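Ctr9 protein (Myceliophthora thermophila, PDB 6AF0) probably binds the RNA polymerase II complex, this chain being the large, mostly helical part of the protein that carries its tetratricopeptide repeats. Local coordinates at residues 787-792 against 820-825; 794-799 against 813-818; 8-13 against 25-30. One frame throughout, in Å; residues are numbered along the deposited sequence.

Interaction 1: 787-792 against 820-825; sequences RQFSKA and LNKGRA
Phe789 pushes its ring against the backbone and CB atoms of Asn821 and Lys822, joining the first turn of helix 789-801 to the last turns of helix 809-826. The CA atoms of Phe789 and Lys822, 6.0 Å apart, are the closest CA pair across the two segments. With CG anti to its carbonyl carbon (chi1 -64°), the phenyl group points into helix 809-826. One face of the ring lies over Lys822 N, and Phe789 CD2 comes 3.6 Å from Lys822 CA. Asn821 makes an off-centre CH-pi contact, its CB 4.2 Å from the Phe789 ring centroid and 30° off the normal, while its amide plane is turned 38° from the ring. At the ring edge, near its plane, Ala825 CB is 4.1 Å from Phe789 CE2. The Lys822 chain runs past Phe789 in the opposite sense and takes its ammonium away to a salt bridge with Glu826. Asn821 OD1 is likewise engaged within its own helix, accepting from Arg824 NH1 at 2.9 Å. No hydrogen bond spans the two segments. Between them, cohesion therefore rests mainly on one aromatic ring against aliphatic and backbone atoms, with Asn821 OD1 and Lys822 NZ paired within helix 809-826.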
ATOM      1  N   ARG A 787      17.925 -28.271 -40.913  1.00100.13           N
ATOM      2  CA  ARG A 787      19.055 -27.833 -41.724  1.00 97.76           C
ATOM      3  C   ARG A 787      19.824 -26.673 -41.118  1.00 90.82           C
ATOM      4  O   ARG A 787      20.778 -26.216 -41.729  1.00 90.44           O
ATOM      5  CB  ARG A 787      18.582 -27.427 -43.125  1.00110.71           C
ATOM      6  CG  ARG A 787      18.073 -28.579 -43.970  1.00116.67           C
ATOM      7  CD  ARG A 787      19.224 -29.379 -44.544  1.00112.77           C
ATOM      8  NE  ARG A 787      18.820 -30.741 -44.837  1.00110.35           N
ATOM      9  CZ  ARG A 787      19.640 -31.687 -45.272  1.00110.34           C
ATOM     10  NH1 ARG A 787      20.925 -31.418 -45.486  1.00108.52           N
ATOM     11  NH2 ARG A 787      19.168 -32.907 -45.492  1.00115.94           N
ATOM     12  N   GLN A 788      19.409 -26.192 -39.941  1.00 90.89           N
ATOM     13  CA  GLN A 788      20.068 -25.064 -39.287  1.00 92.67           C
ATOM     14  C   GLN A 788      21.220 -25.642 -38.508  1.00 91.54           C
ATOM     15  O   GLN A 788      21.126 -25.883 -37.314  1.00107.94           O
ATOM     16  CB  GLN A 788      19.120 -24.305 -38.369  1.00 93.95           C
ATOM     17  CG  GLN A 788      18.022 -23.552 -39.098  1.00 98.22           C
ATOM     18  CD  GLN A 788      17.148 -22.753 -38.149  1.00102.88           C
ATOM     19  OE1 GLN A 788      17.631 -21.813 -37.491  1.00100.88           O
ATOM     20  NE2 GLN A 788      15.858 -23.126 -38.057  1.00 95.75           N
ATOM     21  N   PHE A 789      22.304 -25.888 -39.218  1.00 92.86           N
ATOM     22  CA  PHE A 789      23.398 -26.680 -38.705  1.00 87.52           C
ATOM     23  C   PHE A 789      24.223 -25.895 -37.711  1.00 86.29           C
ATOM     24  O   PHE A 789      24.473 -26.365 -36.614  1.00 93.48           O
ATOM     25  CB  PHE A 789      24.262 -27.195 -39.858  1.00 86.55           C
ATOM     26  CG  PHE A 789      23.540 -28.142 -40.780  1.00 86.98           C
ATOM     27  CD1 PHE A 789      22.651 -29.092 -40.282  1.00 92.24           C
ATOM     28  CD2 PHE A 789      23.749 -28.097 -42.147  1.00 86.61           C
ATOM     29  CE1 PHE A 789      21.986 -29.974 -41.128  1.00 92.60           C
ATOM     30  CE2 PHE A 789      23.088 -28.980 -42.995  1.00 91.58           C
ATOM     31  CZ  PHE A 789      22.210 -29.921 -42.485  1.00 87.83           C
ATOM     32  N   SER A 790      24.631 -24.690 -38.063  1.00 87.41           N
ATOM     33  CA  SER A 790      25.493 -23.955 -37.170  1.00 91.05           C
ATOM     34  C   SER A 790      24.859 -23.886 -35.796  1.00 96.97           C
ATOM     35  O   SER A 790      25.493 -24.225 -34.805  1.00111.51           O
ATOM     36  CB  SER A 790      25.759 -22.557 -37.684  1.00 92.35           C
ATOM     37  OG  SER A 790      26.439 -21.817 -36.692  1.00 97.39           O
ATOM     38  N   LYS A 791      23.596 -23.477 -35.744  1.00 97.15           N
ATOM     39  CA  LYS A 791      22.883 -23.331 -34.467  1.00 99.24           C
ATOM     40  C   LYS A 791      22.657 -24.664 -33.710  1.00101.51           C
ATOM     41  O   LYS A 791      22.570 -24.683 -32.475  1.00102.35           O
ATOM     42  CB  LYS A 791      21.549 -22.641 -34.676  1.00 97.73           C
ATOM     43  CG  LYS A 791      21.550 -21.126 -34.598  1.00105.06           C
ATOM     44  CD  LYS A 791      20.145 -20.616 -34.933  1.00112.55           C
ATOM     45  CE  LYS A 791      20.071 -19.118 -35.151  1.00108.91           C
ATOM     46  NZ  LYS A 791      19.383 -18.830 -36.445  1.00105.95           N
ATOM     47  N   ALA A 792      22.529 -25.759 -34.456  1.00 95.49           N
ATOM     48  CA  ALA A 792      22.553 -27.113 -33.880  1.00 96.14           C
ATOM     49  C   ALA A 792      23.950 -27.472 -33.350  1.00 96.89           C
ATOM     50  O   ALA A 792      24.094 -28.221 -32.389  1.00 97.74           O
ATOM     51  CB  ALA A 792      22.131 -28.138 -34.921  1.00 95.57           C
ATOM     52  N   LEU A 820      29.134 -33.059 -40.291  1.00 78.17           N
ATOM     53  CA  LEU A 820      29.261 -33.745 -41.570  1.00 73.42           C
ATOM     54  C   LEU A 820      28.233 -33.239 -42.560  1.00 75.47           C
ATOM     55  O   LEU A 820      28.575 -32.890 -43.680  1.00 80.88           O
ATOM     56  CB  LEU A 820      29.105 -35.254 -41.394  1.00 75.92           C
ATOM     57  CG  LEU A 820      29.006 -36.123 -42.651  1.00 77.65           C
ATOM     58  CD1 LEU A 820      30.210 -35.962 -43.561  1.00 79.26           C
ATOM     59  CD2 LEU A 820      28.875 -37.580 -42.280  1.00 78.75           C
ATOM     60  N   ASN A 821      26.973 -33.195 -42.156  1.00 77.38           N
ATOM     61  CA  ASN A 821      25.921 -32.626 -43.019  1.00 76.92           C
ATOM     62  C   ASN A 821      26.145 -31.159 -43.402  1.00 75.43           C
ATOM     63  O   ASN A 821      25.845 -30.756 -44.522  1.00 76.63           O
ATOM     64  CB  ASN A 821      24.546 -32.833 -42.394  1.00 70.68           C
ATOM     65  CG  ASN A 821      24.100 -34.288 -42.459  1.00 69.64           C
ATOM     66  OD1 ASN A 821      24.546 -35.055 -43.305  1.00 68.61           O
ATOM     67  ND2 ASN A 821      23.228 -34.672 -41.559  1.00 72.06           N
ATOM     68  N   LYS A 822      26.706 -30.378 -42.490  1.00 74.07           N
ATOM     69  CA  LYS A 822      27.123 -29.024 -42.813  1.00 77.99           C
ATOM     70  C   LYS A 822      28.209 -29.003 -43.871  1.00 81.83           C
ATOM     71  O   LYS A 822      28.259 -28.079 -44.657  1.00 92.60           O
ATOM     72  CB  LYS A 822      27.648 -28.307 -41.572  1.00 88.25           C
ATOM     73  CG  LYS A 822      27.974 -26.823 -41.772  1.00 91.88           C
ATOM     74  CD  LYS A 822      28.420 -26.168 -40.465  1.00 96.38           C
ATOM     75  CE  LYS A 822      28.475 -24.647 -40.538  1.00 96.22           C
ATOM     76  NZ  LYS A 822      29.448 -24.195 -41.566  1.00104.09           N
ATOM     77  N   GLY A 823      29.101 -29.990 -43.858  1.00 80.70           N
ATOM     78  CA  GLY A 823      30.152 -30.109 -44.873  1.00 77.83           C
ATOM     79  C   GLY A 823      29.624 -30.501 -46.237  1.00 76.56           C
ATOM     80  O   GLY A 823      30.138 -30.051 -47.255  1.00 84.64           O
ATOM     81  N   ARG A 824      28.598 -31.342 -46.248  1.00 75.77           N
ATOM     82  CA  ARG A 824      27.952 -31.746 -47.479  1.00 82.40           C
ATOM     83  C   ARG A 824      27.254 -30.552 -48.073  1.00 81.89           C
ATOM     84  O   ARG A 824      27.429 -30.231 -49.242  1.00 87.38           O
ATOM     85  CB  ARG A 824      26.938 -32.853 -47.208  1.00 84.21           C
ATOM     86  CG  ARG A 824      27.606 -34.102 -46.689  1.00 88.08           C
ATOM     87  CD  ARG A 824      26.625 -35.052 -46.048  1.00 85.89           C
ATOM     88  NE  ARG A 824      27.103 -36.417 -46.182  1.00 82.64           N
ATOM     89  CZ  ARG A 824      26.509 -37.473 -45.649  1.00 80.99           C
ATOM     90  NH1 ARG A 824      25.406 -37.329 -44.915  1.00 74.20           N
ATOM     91  NH2 ARG A 824      27.030 -38.678 -45.855  1.00 86.23           N
ATOM     92  N   ALA A 825      26.464 -29.893 -47.247  1.00 83.82           N
ATOM     93  CA  ALA A 825      25.674 -28.775 -47.703  1.00 88.46           C
ATOM     94  C   ALA A 825      26.569 -27.710 -48.303  1.00 85.87           C
ATOM     95  O   ALA A 825      26.369 -27.282 -49.423  1.00 97.67           O
ATOM     96  CB  ALA A 825      24.864 -28.206 -46.552  1.00 87.89           C
TER

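Interaction 2: 794-799 against 813-818; sequences ESYEIA and SCLGRT
Tyr796 reaches from helix 789-801 across to helix 809-826 and meets Leu815, Thr818 and Cys814 in turn. Its CB starts against the isobutyl group of Leu815, with Tyr796 CB and Leu815 CD1 3.8 Å apart. In Leu815, CG is anti to the backbone N (chi1 176°), and chi2 of 59° then brings CD1 beside the root of the tyrosine. Farther out, Tyr796 CD1 lies 3.9 Å from Leu815 CA, and the ring touches backbone there obliquely. Next along that edge, Tyr796 CE1 comes 3.4 Å from Thr818 OG1, which sits in the plane of the ring. That hydroxyl is already committed: Thr818 OG1 donates to Cys814 O at 2.7 Å, and the backbone N of Thr818 reaches the same oxygen from the opposite face of its carbonyl plane. At the far end, Tyr796 CZ packs 3.9 Å from Cys814 CB; Cys814 also packs on the backbone of another protein's chain. The phenol oxygen passes beside the same CB and finds its hydrogen bond outside the segments, with His781 ND1. The short axes approach to 9.9 Å at a signed crossing angle of -156°, a nearly antiparallel pair. Tyr796 thus links three successive helices of the TPR array: 789-801, on which it stands, 809-826 along its ring, and 773-785 at its hydroxyl.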
ATOM      1  N   GLU A 794      26.372 -25.329 -31.960  1.00 97.57           N
ATOM      2  CA  GLU A 794      26.695 -24.760 -30.638  1.00109.17           C
ATOM      3  C   GLU A 794      25.611 -25.001 -29.584  1.00101.95           C
ATOM      4  O   GLU A 794      25.831 -24.727 -28.417  1.00109.07           O
ATOM      5  CB  GLU A 794      27.139 -23.277 -30.692  1.00116.74           C
ATOM      6  CG  GLU A 794      26.092 -22.216 -30.345  1.00120.32           C
ATOM      7  CD  GLU A 794      24.963 -22.151 -31.355  1.00129.32           C
ATOM      8  OE1 GLU A 794      24.934 -23.016 -32.252  1.00138.35           O
ATOM      9  OE2 GLU A 794      24.107 -21.238 -31.262  1.00124.16           O
ATOM     10  N   SER A 795      24.449 -25.503 -29.982  1.00 95.81           N
ATOM     11  CA  SER A 795      23.537 -26.080 -29.010  1.00 89.92           C
ATOM     12  C   SER A 795      24.270 -27.289 -28.426  1.00 94.32           C
ATOM     13  O   SER A 795      24.574 -27.332 -27.229  1.00 94.11           O
ATOM     14  CB  SER A 795      22.204 -26.468 -29.658  1.00 89.13           C
ATOM     15  OG  SER A 795      21.361 -27.176 -28.765  1.00 85.37           O
ATOM     16  N   TYR A 796      24.612 -28.235 -29.294  1.00 94.99           N
ATOM     17  CA  TYR A 796      25.353 -29.423 -28.884  1.00 90.40           C
ATOM     18  C   TYR A 796      26.622 -29.066 -28.111  1.00 90.67           C
ATOM     19  O   TYR A 796      26.932 -29.684 -27.108  1.00 92.13           O
ATOM     20  CB  TYR A 796      25.732 -30.273 -30.104  1.00 89.13           C
ATOM     21  CG  TYR A 796      24.620 -31.107 -30.673  1.00 90.48           C
ATOM     22  CD1 TYR A 796      24.500 -31.297 -32.050  1.00 93.48           C
ATOM     23  CD2 TYR A 796      23.677 -31.713 -29.843  1.00 93.17           C
ATOM     24  CE1 TYR A 796      23.473 -32.067 -32.579  1.00 88.71           C
ATOM     25  CE2 TYR A 796      22.654 -32.486 -30.365  1.00 90.67           C
ATOM     26  CZ  TYR A 796      22.560 -32.656 -31.730  1.00 86.13           C
ATOM     27  OH  TYR A 796      21.552 -33.412 -32.242  1.00 78.69           O
ATOM     28  N   GLU A 797      27.359 -28.076 -28.591  1.00 95.28           N
ATOM     29  CA  GLU A 797      28.614 -27.696 -27.966  1.00101.72           C
ATOM     30  C   GLU A 797      28.344 -27.271 -26.535  1.00 97.28           C
ATOM     31  O   GLU A 797      29.028 -27.707 -25.619  1.00 98.73           O
ATOM     32  CB  GLU A 797      29.295 -26.555 -28.738  1.00112.40           C
ATOM     33  CG  GLU A 797      30.163 -26.986 -29.916  1.00117.25           C
ATOM     34  CD  GLU A 797      31.643 -26.893 -29.605  1.00120.17           C
ATOM     35  OE1 GLU A 797      32.247 -25.846 -29.944  1.00121.99           O
ATOM     36  OE2 GLU A 797      32.181 -27.856 -29.006  1.00111.51           O
ATOM     37  N   ILE A 798      27.337 -26.428 -26.352  1.00 97.22           N
ATOM     38  CA  ILE A 798      26.977 -25.958 -25.023  1.00101.51           C
ATOM     39  C   ILE A 798      26.591 -27.142 -24.136  1.00107.01           C
ATOM     40  O   ILE A 798      26.984 -27.193 -22.963  1.00104.25           O
ATOM     41  CB  ILE A 798      25.835 -24.921 -25.059  1.00102.51           C
ATOM     42  CG1 ILE A 798      26.363 -23.569 -25.554  1.00100.61           C
ATOM     43  CG2 ILE A 798      25.250 -24.750 -23.669  1.00109.58           C
ATOM     44  CD1 ILE A 798      25.346 -22.445 -25.547  1.00 97.91           C
ATOM     45  N   ALA A 799      25.830 -28.092 -24.688  1.00103.78           N
ATOM     46  CA  ALA A 799      25.506 -29.330 -23.959  1.00 92.63           C
ATOM     47  C   ALA A 799      26.771 -30.027 -23.475  1.00 90.23           C
ATOM     48  O   ALA A 799      26.831 -30.457 -22.346  1.00 90.34           O
ATOM     49  CB  ALA A 799      24.683 -30.283 -24.812  1.00 86.80           C
ATOM     50  N   SER A 813      28.724 -38.010 -31.120  1.00 76.24           N
ATOM     51  CA  SER A 813      28.315 -38.608 -32.382  1.00 77.83           C
ATOM     52  C   SER A 813      27.408 -37.636 -33.130  1.00 76.03           C
ATOM     53  O   SER A 813      27.747 -37.175 -34.227  1.00 72.14           O
ATOM     54  CB  SER A 813      27.579 -39.938 -32.170  1.00 76.20           C
ATOM     55  OG  SER A 813      28.338 -40.845 -31.405  1.00 73.87           O
ATOM     56  N   CYS A 814      26.285 -37.310 -32.493  1.00 72.05           N
ATOM     57  CA  CYS A 814      25.277 -36.444 -33.070  1.00 78.28           C
ATOM     58  C   CYS A 814      25.904 -35.141 -33.567  1.00 81.18           C
ATOM     59  O   CYS A 814      25.584 -34.641 -34.647  1.00 89.29           O
ATOM     60  CB  CYS A 814      24.160 -36.171 -32.047  1.00 79.83           C
ATOM     61  SG  CYS A 814      23.115 -37.627 -31.687  1.00 86.80           S
ATOM     62  N   LEU A 815      26.828 -34.609 -32.794  1.00 78.22           N
ATOM     63  CA  LEU A 815      27.511 -33.409 -33.200  1.00 78.91           C
ATOM     64  C   LEU A 815      28.360 -33.650 -34.436  1.00 75.17           C
ATOM     65  O   LEU A 815      28.511 -32.758 -35.255  1.00 84.71           O
ATOM     66  CB  LEU A 815      28.369 -32.891 -32.052  1.00 80.48           C
ATOM     67  CG  LEU A 815      29.224 -31.671 -32.351  1.00 83.89           C
ATOM     68  CD1 LEU A 815      28.389 -30.491 -32.803  1.00 88.23           C
ATOM     69  CD2 LEU A 815      30.003 -31.311 -31.108  1.00 88.34           C
ATOM     70  N   GLY A 816      28.927 -34.846 -34.556  1.00 79.24           N
ATOM     71  CA  GLY A 816      29.841 -35.171 -35.660  1.00 81.65           C
ATOM     72  C   GLY A 816      29.112 -35.204 -36.980  1.00 76.82           C
ATOM     73  O   GLY A 816      29.487 -34.520 -37.923  1.00 73.61           O
ATOM     74  N   ARG A 817      28.054 -35.998 -37.019  1.00 77.85           N
ATOM     75  CA  ARG A 817      27.108 -36.024 -38.140  1.00 76.38           C
ATOM     76  C   ARG A 817      26.557 -34.638 -38.512  1.00 72.15           C
ATOM     77  O   ARG A 817      26.402 -34.330 -39.678  1.00 77.51           O
ATOM     78  CB  ARG A 817      25.953 -36.971 -37.816  1.00 77.31           C
ATOM     79  CG  ARG A 817      24.652 -36.658 -38.495  1.00 77.70           C
ATOM     80  CD  ARG A 817      23.641 -37.742 -38.222  1.00 86.96           C
ATOM     81  NE  ARG A 817      22.294 -37.217 -38.395  1.00100.11           N
ATOM     82  CZ  ARG A 817      21.216 -37.948 -38.650  1.00111.48           C
ATOM     83  NH1 ARG A 817      21.302 -39.274 -38.773  1.00119.87           N
ATOM     84  NH2 ARG A 817      20.041 -37.343 -38.791  1.00115.77           N
ATOM     85  N   THR A 818      26.243 -33.811 -37.533  1.00 72.68           N
ATOM     86  CA  THR A 818      25.750 -32.465 -37.823  1.00 75.44           C
ATOM     87  C   THR A 818      26.823 -31.718 -38.581  1.00 76.53           C
ATOM     88  O   THR A 818      26.565 -31.183 -39.649  1.00 86.62           O
ATOM     89  CB  THR A 818      25.379 -31.687 -36.539  1.00 78.75           C
ATOM     90  OG1 THR A 818      24.448 -32.459 -35.767  1.00 79.06           O
ATOM     91  CG2 THR A 818      24.748 -30.325 -36.846  1.00 73.94           C
TER

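Interaction 3: 8-13 against 25-30; sequences IPQTID and DLQVLP
Gln10 O accepts a hydrogen bond from Leu26 N at 2.7 Å, with a nearly straight N-H...O angle of 171°. The bond lies at the open end of a two-stranded antiparallel beta hairpin, strands 11-14 and 22-25, near the start of the chain. Beside it, Thr11 and Asp25 form a non-hydrogen-bonded pair with CA atoms 4.6 Å apart; the next backbone bonding joins Ile12 to Ile24. The side chains of Thr11 and Asp25 share one face of the sheet, where Thr11 CG2 lies 3.8 Å from Asp25 OD2. The other carboxylate oxygen, OD1, turns back along its own chain toward Val28 N, an arrangement that fits an Asx motif, although the modelled bond is shorter than normal and its length doubtful. Gln27 N approaches the same OD1 weakly. Asp25 CG is anti to the backbone N (chi1 -172°), and chi2 of -90° turns the carboxylate, consistent with OD1 meeting the downstream amides while OD2 stays beside Thr11. Replacing Asp25 by an alanine removes the carboxylate and is likely to leave the Val28 amide without this acceptor, freeing the turn to move. Leu26 supplies the apolar side of the contact, and its side chain also touches Thr52 and Ala56, which places the hairpin against helix 47-59. Its CD1 methyl is a common meeting point for Ile8, Pro9 and Ile12. Leu26 CD1 lies 3.9 Å from Pro9 CG, and Ile12 CG1 is 4.0 Å from Leu26 CD1.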
ATOM      1  N   ILE A   8     -27.859  55.536  30.547  1.00 92.98           N
ATOM      2  CA  ILE A   8     -28.765  55.285  31.652  1.00 84.12           C
ATOM      3  C   ILE A   8     -28.417  56.121  32.864  1.00 83.69           C
ATOM      4  O   ILE A   8     -27.249  56.216  33.220  1.00 82.49           O
ATOM      5  CB  ILE A   8     -28.735  53.799  32.024  1.00 86.15           C
ATOM      6  CG1 ILE A   8     -29.173  52.976  30.803  1.00 90.74           C
ATOM      7  CG2 ILE A   8     -29.618  53.532  33.233  1.00 83.07           C
ATOM      8  CD1 ILE A   8     -29.415  51.512  31.075  1.00 95.24           C
ATOM      9  N   PRO A   9     -29.435  56.730  33.506  1.00 89.88           N
ATOM     10  CA  PRO A   9     -29.264  57.491  34.755  1.00 93.36           C
ATOM     11  C   PRO A   9     -29.356  56.605  35.985  1.00 93.08           C
ATOM     12  O   PRO A   9     -29.762  55.458  35.876  1.00 95.92           O
ATOM     13  CB  PRO A   9     -30.447  58.457  34.728  1.00 90.74           C
ATOM     14  CG  PRO A   9     -31.508  57.703  34.007  1.00 85.90           C
ATOM     15  CD  PRO A   9     -30.802  56.875  32.973  1.00 86.47           C
ATOM     16  N   GLN A  10     -29.013  57.144  37.150  1.00 96.72           N
ATOM     17  CA  GLN A  10     -28.972  56.343  38.383  1.00 98.77           C
ATOM     18  C   GLN A  10     -30.342  56.094  38.972  1.00 93.64           C
ATOM     19  O   GLN A  10     -30.662  54.968  39.354  1.00 85.69           O
ATOM     20  CB  GLN A  10     -28.084  57.004  39.445  1.00100.59           C
ATOM     21  CG  GLN A  10     -26.598  56.947  39.122  1.00 98.73           C
ATOM     22  CD  GLN A  10     -25.746  56.948  40.368  1.00105.06           C
ATOM     23  OE1 GLN A  10     -26.086  57.593  41.360  1.00107.25           O
ATOM     24  NE2 GLN A  10     -24.633  56.220  40.331  1.00116.93           N
ATOM     25  N   THR A  11     -31.121  57.163  39.071  1.00100.48           N
ATOM     26  CA  THR A  11     -32.467  57.105  39.627  1.00105.54           C
ATOM     27  C   THR A  11     -33.405  57.830  38.684  1.00102.52           C
ATOM     28  O   THR A  11     -32.964  58.688  37.924  1.00115.69           O
ATOM     29  CB  THR A  11     -32.517  57.752  41.029  1.00105.24           C
ATOM     30  OG1 THR A  11     -31.946  59.066  40.970  1.00109.86           O
ATOM     31  CG2 THR A  11     -31.735  56.903  42.052  1.00103.55           C
ATOM     32  N   ILE A  12     -34.679  57.464  38.700  1.00105.02           N
ATOM     33  CA  ILE A  12     -35.716  58.235  37.984  1.00125.98           C
ATOM     34  C   ILE A  12     -37.027  58.218  38.763  1.00136.11           C
ATOM     35  O   ILE A  12     -37.297  57.263  39.493  1.00143.77           O
ATOM     36  CB  ILE A  12     -35.980  57.738  36.535  1.00123.60           C
ATOM     37  CG1 ILE A  12     -36.352  56.251  36.506  1.00123.20           C
ATOM     38  CG2 ILE A  12     -34.784  58.018  35.637  1.00126.07           C
ATOM     39  CD1 ILE A  12     -37.827  55.990  36.314  1.00115.27           C
ATOM     40  N   ASP A  13     -37.831  59.273  38.596  1.00134.82           N
ATOM     41  CA  ASP A  13     -39.143  59.389  39.257  1.00134.04           C
ATOM     42  C   ASP A  13     -40.267  58.998  38.289  1.00112.95           C
ATOM     43  O   ASP A  13     -40.339  59.499  37.176  1.00114.87           O
ATOM     44  CB  ASP A  13     -39.345  60.821  39.786  1.00145.96           C
ATOM     45  CG  ASP A  13     -40.659  61.003  40.564  1.00156.69           C
ATOM     46  OD1 ASP A  13     -41.581  60.167  40.425  1.00170.54           O
ATOM     47  OD2 ASP A  13     -40.766  62.003  41.330  1.00165.53           O
ATOM     48  N   ASP A  25     -34.301  53.011  41.558  1.00 92.35           N
ATOM     49  CA  ASP A  25     -32.841  52.937  41.443  1.00 93.26           C
ATOM     50  C   ASP A  25     -32.500  51.969  40.306  1.00 90.93           C
ATOM     51  O   ASP A  25     -32.825  50.780  40.378  1.00 81.18           O
ATOM     52  CB  ASP A  25     -32.191  52.484  42.763  1.00 89.55           C
ATOM     53  CG  ASP A  25     -30.655  52.591  42.738  1.00 93.55           C
ATOM     54  OD1 ASP A  25     -30.019  51.594  42.334  1.00 82.53           O
ATOM     55  OD2 ASP A  25     -30.089  53.656  43.131  1.00 90.84           O
ATOM     56  N   LEU A  26     -31.855  52.498  39.261  1.00 89.23           N
ATOM     57  CA  LEU A  26     -31.642  51.777  38.016  1.00 88.57           C
ATOM     58  C   LEU A  26     -30.299  51.069  37.998  1.00 92.05           C
ATOM     59  O   LEU A  26     -29.931  50.425  37.003  1.00 93.89           O
ATOM     60  CB  LEU A  26     -31.760  52.727  36.820  1.00 86.87           C
ATOM     61  CG  LEU A  26     -33.136  53.342  36.536  1.00 89.35           C
ATOM     62  CD1 LEU A  26     -33.017  54.404  35.453  1.00 91.14           C
ATOM     63  CD2 LEU A  26     -34.178  52.301  36.127  1.00 93.24           C
ATOM     64  N   GLN A  27     -29.561  51.192  39.091  1.00 92.39           N
ATOM     65  CA  GLN A  27     -28.395  50.347  39.287  1.00107.06           C
ATOM     66  C   GLN A  27     -28.722  49.126  40.170  1.00100.54           C
ATOM     67  O   GLN A  27     -28.308  48.002  39.863  1.00 96.36           O
ATOM     68  CB  GLN A  27     -27.211  51.167  39.816  1.00120.50           C
ATOM     69  CG  GLN A  27     -26.364  51.774  38.691  1.00131.17           C
ATOM     70  CD  GLN A  27     -24.869  51.616  38.925  1.00142.26           C
ATOM     71  OE1 GLN A  27     -24.396  50.523  39.252  1.00158.77           O
ATOM     72  NE2 GLN A  27     -24.116  52.700  38.747  1.00143.12           N
ATOM     73  N   VAL A  28     -29.494  49.356  41.233  1.00 99.11           N
ATOM     74  CA  VAL A  28     -29.961  48.292  42.139  1.00 87.55           C
ATOM     75  C   VAL A  28     -31.479  48.099  42.065  1.00 87.02           C
ATOM     76  O   VAL A  28     -32.216  48.535  42.949  1.00 85.88           O
ATOM     77  CB  VAL A  28     -29.589  48.593  43.591  1.00 82.23           C
ATOM     78  CG1 VAL A  28     -29.878  47.377  44.462  1.00 83.45           C
ATOM     79  CG2 VAL A  28     -28.120  48.990  43.686  1.00 84.63           C
ATOM     80  N   LEU A  29     -31.916  47.377  41.039  1.00 83.27           N
ATOM     81  CA  LEU A  29     -33.311  47.358  40.618  1.00 84.22           C
ATOM     82  C   LEU A  29     -34.111  46.374  41.443  1.00 83.75           C
ATOM     83  O   LEU A  29     -33.552  45.643  42.249  1.00 79.91           O
ATOM     84  CB  LEU A  29     -33.421  46.965  39.138  1.00 93.36           C
ATOM     85  CG  LEU A  29     -32.802  47.907  38.109  1.00 97.14           C
ATOM     86  CD1 LEU A  29     -31.295  47.753  38.107  1.00103.39           C
ATOM     87  CD2 LEU A  29     -33.361  47.613  36.725  1.00 96.43           C
ATOM     88  N   PRO A  30     -35.442  46.368  41.259  1.00 90.86           N
ATOM     89  CA  PRO A  30     -36.232  45.307  41.875  1.00 88.54           C
ATOM     90  C   PRO A  30     -35.788  43.958  41.374  1.00 80.46           C
ATOM     91  O   PRO A  30     -35.423  43.839  40.223  1.00 79.44           O
ATOM     92  CB  PRO A  30     -37.655  45.596  41.374  1.00 91.84           C
ATOM     93  CG  PRO A  30     -37.672  47.079  41.138  1.00 88.66           C
ATOM     94  CD  PRO A  30     -36.295  47.413  40.646  1.00 86.88           C
TER

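Interactions 1 and 2 are two levels of one helix pair, both formed by helices 789-801 and 809-826. Their centres are about 10 Å apart, and the residues of interaction 2 fall between the two segments of interaction 1. They touch directly, Ala792 CB lying 3.9 Å from Thr818 CG2. The buried level, 794-799 against 813-818, lies nearer the connection between the helices; the level at 787-792 and 820-825 is more exposed. Interaction 3 is a separate element on the opposite side of the chain's centre, its own centre about 128 Å from that of interaction 1 and 125 Å from that of interaction 2. It is complete long before the other two in the sequence.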